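Local coordinates for outer membrane protein TP0453 (Treponema pallidum, PDB 3K8G) that alters membrane permeability at acidic pH and might take part in ligand transport at the outer membrane, at residues 45-50 with 106-111. Sequence-based numbering, arbitrary orientation.
Sequences ADIKKI and EHTDVS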
ATOM      1  N   ALA A  45     -12.646  13.579  -6.780  1.00 36.30           N
ATOM      2  CA  ALA A  45     -12.240  13.424  -8.178  1.00 34.42           C
ATOM      3  C   ALA A  45     -10.726  13.536  -8.366  1.00 31.74           C
ATOM      4  O   ALA A  45     -10.149  12.790  -9.172  1.00 31.72           O
ATOM      5  CB  ALA A  45     -12.994  14.401  -9.091  1.00 33.32           C
ATOM      6  N   ASP A  46     -10.095  14.439  -7.600  1.00 27.01           N
ATOM      7  CA  ASP A  46      -8.681  14.776  -7.782  1.00 25.51           C
ATOM      8  C   ASP A  46      -7.791  13.536  -7.585  1.00 22.50           C
ATOM      9  O   ASP A  46      -6.843  13.295  -8.353  1.00 21.18           O
ATOM     10  CB  ASP A  46      -8.217  15.887  -6.819  1.00 23.78           C
ATOM     11  CG  ASP A  46      -9.227  17.026  -6.664  1.00 29.53           C
ATOM     12  OD1 ASP A  46     -10.164  16.908  -5.845  1.00 30.20           O
ATOM     13  OD2 ASP A  46      -9.052  18.066  -7.331  1.00 28.93           O
ATOM     14  N   ILE A  47      -8.101  12.760  -6.565  1.00 21.98           N
ATOM     15  CA  ILE A  47      -7.300  11.537  -6.267  1.00 23.33           C
ATOM     16  C   ILE A  47      -7.412  10.524  -7.402  1.00 22.70           C
ATOM     17  O   ILE A  47      -6.397  10.008  -7.882  1.00 22.35           O
ATOM     18  CB  ILE A  47      -7.677  10.902  -4.910  1.00 23.56           C
ATOM     19  CG1 ILE A  47      -7.669  11.952  -3.790  1.00 27.67           C
ATOM     20  CG2 ILE A  47      -6.712   9.744  -4.534  1.00 28.17           C
ATOM     21  CD1 ILE A  47      -6.269  12.506  -3.407  1.00 29.93           C
ATOM     22  N   LYS A  48      -8.641  10.276  -7.873  1.00 25.87           N
ATOM     23  CA  LYS A  48      -8.849   9.391  -9.025  1.00 25.67           C
ATOM     24  C   LYS A  48      -8.122   9.936 -10.241  1.00 25.88           C
ATOM     25  O   LYS A  48      -7.445   9.192 -10.950  1.00 26.01           O
ATOM     26  CB  LYS A  48     -10.352   9.180  -9.321  1.00 27.63           C
ATOM     27  CG  LYS A  48     -11.017   8.153  -8.413  1.00 31.81           C
ATOM     28  CD  LYS A  48     -12.255   7.525  -9.046  1.00 39.22           C
ATOM     29  CE  LYS A  48     -12.865   6.471  -8.113  1.00 42.59           C
ATOM     30  NZ  LYS A  48     -13.944   5.666  -8.777  1.00 43.12           N
ATOM     31  N   LYS A  49      -8.233  11.247 -10.470  1.00 25.77           N
ATOM     32  CA  LYS A  49      -7.541  11.871 -11.594  1.00 25.24           C
ATOM     33  C   LYS A  49      -6.028  11.657 -11.523  1.00 24.44           C
ATOM     34  O   LYS A  49      -5.385  11.370 -12.548  1.00 24.02           O
ATOM     35  CB  LYS A  49      -7.898  13.362 -11.704  1.00 25.96           C
ATOM     36  CG  LYS A  49      -9.306  13.589 -12.304  1.00 27.33           C
ATOM     37  CD  LYS A  49      -9.704  15.073 -12.271  1.00 32.50           C
ATOM     38  CE  LYS A  49     -11.065  15.317 -12.926  1.00 34.63           C
ATOM     39  NZ  LYS A  49     -12.143  14.617 -12.182  1.00 35.96           N
ATOM     40  N   ILE A  50      -5.464  11.789 -10.322  1.00 25.15           N
ATOM     41  CA  ILE A  50      -4.022  11.557 -10.123  1.00 23.27           C
ATOM     42  C   ILE A  50      -3.660  10.105 -10.447  1.00 22.73           C
ATOM     43  O   ILE A  50      -2.663   9.842 -11.166  1.00 21.08           O
ATOM     44  CB  ILE A  50      -3.552  11.981  -8.699  1.00 24.51           C
ATOM     45  CG1 ILE A  50      -3.695  13.511  -8.531  1.00 24.84           C
ATOM     46  CG2 ILE A  50      -2.076  11.557  -8.436  1.00 20.99           C
ATOM     47  CD1 ILE A  50      -3.505  14.009  -7.121  1.00 24.70           C
ATOM     48  N   GLU A 106      -9.403  18.416   4.756  1.00 21.64           N
ATOM     49  CA  GLU A 106      -9.658  17.807   6.074  1.00 23.21           C
ATOM     50  C   GLU A 106      -8.788  16.579   6.394  1.00 21.80           C
ATOM     51  O   GLU A 106      -8.182  16.493   7.469  1.00 21.86           O
ATOM     52  CB  GLU A 106     -11.129  17.395   6.212  1.00 22.24           C
ATOM     53  CG  GLU A 106     -11.513  16.974   7.631  1.00 30.00           C
ATOM     54  CD  GLU A 106     -11.459  18.128   8.643  1.00 40.34           C
ATOM     55  OE1 GLU A 106     -11.313  19.307   8.232  1.00 42.72           O
ATOM     56  OE2 GLU A 106     -11.576  17.853   9.857  1.00 44.98           O
ATOM     57  N   HIS A 107      -8.793  15.606   5.497  1.00 21.63           N
ATOM     58  CA  HIS A 107      -8.068  14.359   5.764  1.00 22.49           C
ATOM     59  C   HIS A 107      -6.912  14.051   4.801  1.00 22.50           C
ATOM     60  O   HIS A 107      -6.187  13.081   5.017  1.00 18.70           O
ATOM     61  CB  HIS A 107      -9.039  13.186   5.783  1.00 21.93           C
ATOM     62  CG  HIS A 107      -9.969  13.201   6.956  1.00 30.15           C
ATOM     63  ND1 HIS A 107      -9.524  13.111   8.260  1.00 32.99           N
ATOM     64  CD2 HIS A 107     -11.317  13.302   7.022  1.00 29.08           C
ATOM     65  CE1 HIS A 107     -10.560  13.169   9.079  1.00 34.06           C
ATOM     66  NE2 HIS A 107     -11.660  13.277   8.354  1.00 34.00           N
ATOM     67  N   THR A 108      -6.773  14.844   3.735  1.00 23.01           N
ATOM     68  CA  THR A 108      -5.801  14.561   2.679  1.00 22.92           C
ATOM     69  C   THR A 108      -4.921  15.750   2.326  1.00 22.23           C
ATOM     70  O   THR A 108      -5.424  16.858   2.101  1.00 21.53           O
ATOM     71  CB  THR A 108      -6.494  14.022   1.411  1.00 23.46           C
ATOM     72  OG1 THR A 108      -7.394  12.984   1.780  1.00 26.19           O
ATOM     73  CG2 THR A 108      -5.470  13.433   0.435  1.00 24.07           C
ATOM     74  N   ASP A 109      -3.596  15.522   2.328  1.00 18.96           N
ATOM     75  CA  ASP A 109      -2.625  16.487   1.844  1.00 15.76           C
ATOM     76  C   ASP A 109      -1.910  15.937   0.611  1.00 17.29           C
ATOM     77  O   ASP A 109      -1.610  14.750   0.535  1.00 15.08           O
ATOM     78  CB  ASP A 109      -1.661  16.846   2.970  1.00 17.58           C
ATOM     79  CG  ASP A 109      -2.411  17.266   4.242  1.00 22.04           C
ATOM     80  OD1 ASP A 109      -3.411  18.040   4.113  1.00 31.01           O
ATOM     81  OD2 ASP A 109      -2.079  16.777   5.338  1.00 18.30           O
ATOM     82  N   VAL A 110      -1.676  16.795  -0.368  1.00 15.36           N
ATOM     83  CA  VAL A 110      -1.116  16.359  -1.632  1.00 14.36           C
ATOM     84  C   VAL A 110      -0.090  17.368  -2.079  1.00 16.06           C
ATOM     85  O   VAL A 110      -0.312  18.598  -1.992  1.00 16.95           O
ATOM     86  CB  VAL A 110      -2.182  16.151  -2.746  1.00 16.11           C
ATOM     87  CG1 VAL A 110      -1.529  15.613  -4.047  1.00 14.04           C
ATOM     88  CG2 VAL A 110      -3.321  15.233  -2.292  1.00 13.59           C
ATOM     89  N   SER A 111       1.010  16.843  -2.601  1.00 15.35           N
ATOM     90  CA  SER A 111       2.010  17.648  -3.265  1.00 17.86           C
ATOM     91  C   SER A 111       2.408  16.993  -4.553  1.00 18.75           C
ATOM     92  O   SER A 111       2.417  15.759  -4.650  1.00 16.44           O
ATOM     93  CB  SER A 111       3.290  17.731  -2.401  1.00 18.64           C
ATOM     94  OG  SER A 111       4.069  18.774  -2.945  1.00 28.14           O
TER
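V110 and I47 bury the most surface where helix 45-52, inferred to be amphipathic, packs on strand 108-114 of the U-shaped beta-half-barrel, a compact example of how a helix lies on a sheet, meeting the strand here through apolar side chains. Over these short segments the two axes come within 11.3 Å and cross at 41°, a separation bridged by side-chain ends. V110, whose CB points toward the helix, splits its isopropyl group between two isoleucines one helical turn apart. V110 CG2 lies 4.2 Å from I47 CD1, the two side chains meeting at a slant, while V110 CG1 serves I50, the two side chains running past each other in opposite directions. I50 can reach this far because its chain is extended at the second torsion (chi2 170°), which carries CD1 to 4.0 Å from V110 CG1. On the same strand face, two residues earlier, T108 offers its methyl rather than its hydroxyl to the helix. I38 of helix 31-41 also touches I47, and V120 and F85 add to the apolar surroundings of V110. The contact is small, 111 Å² in all; its helix belongs to one of three amphipathic regions that move away from helices 7 and 8 when the cavity opens. A bound methylpentanediol, probably from the crystallisation liquor, lies about 3 Å from the side chain of I47, whose CD1 meets T108 CG2 tip to tip at 4.0 Å.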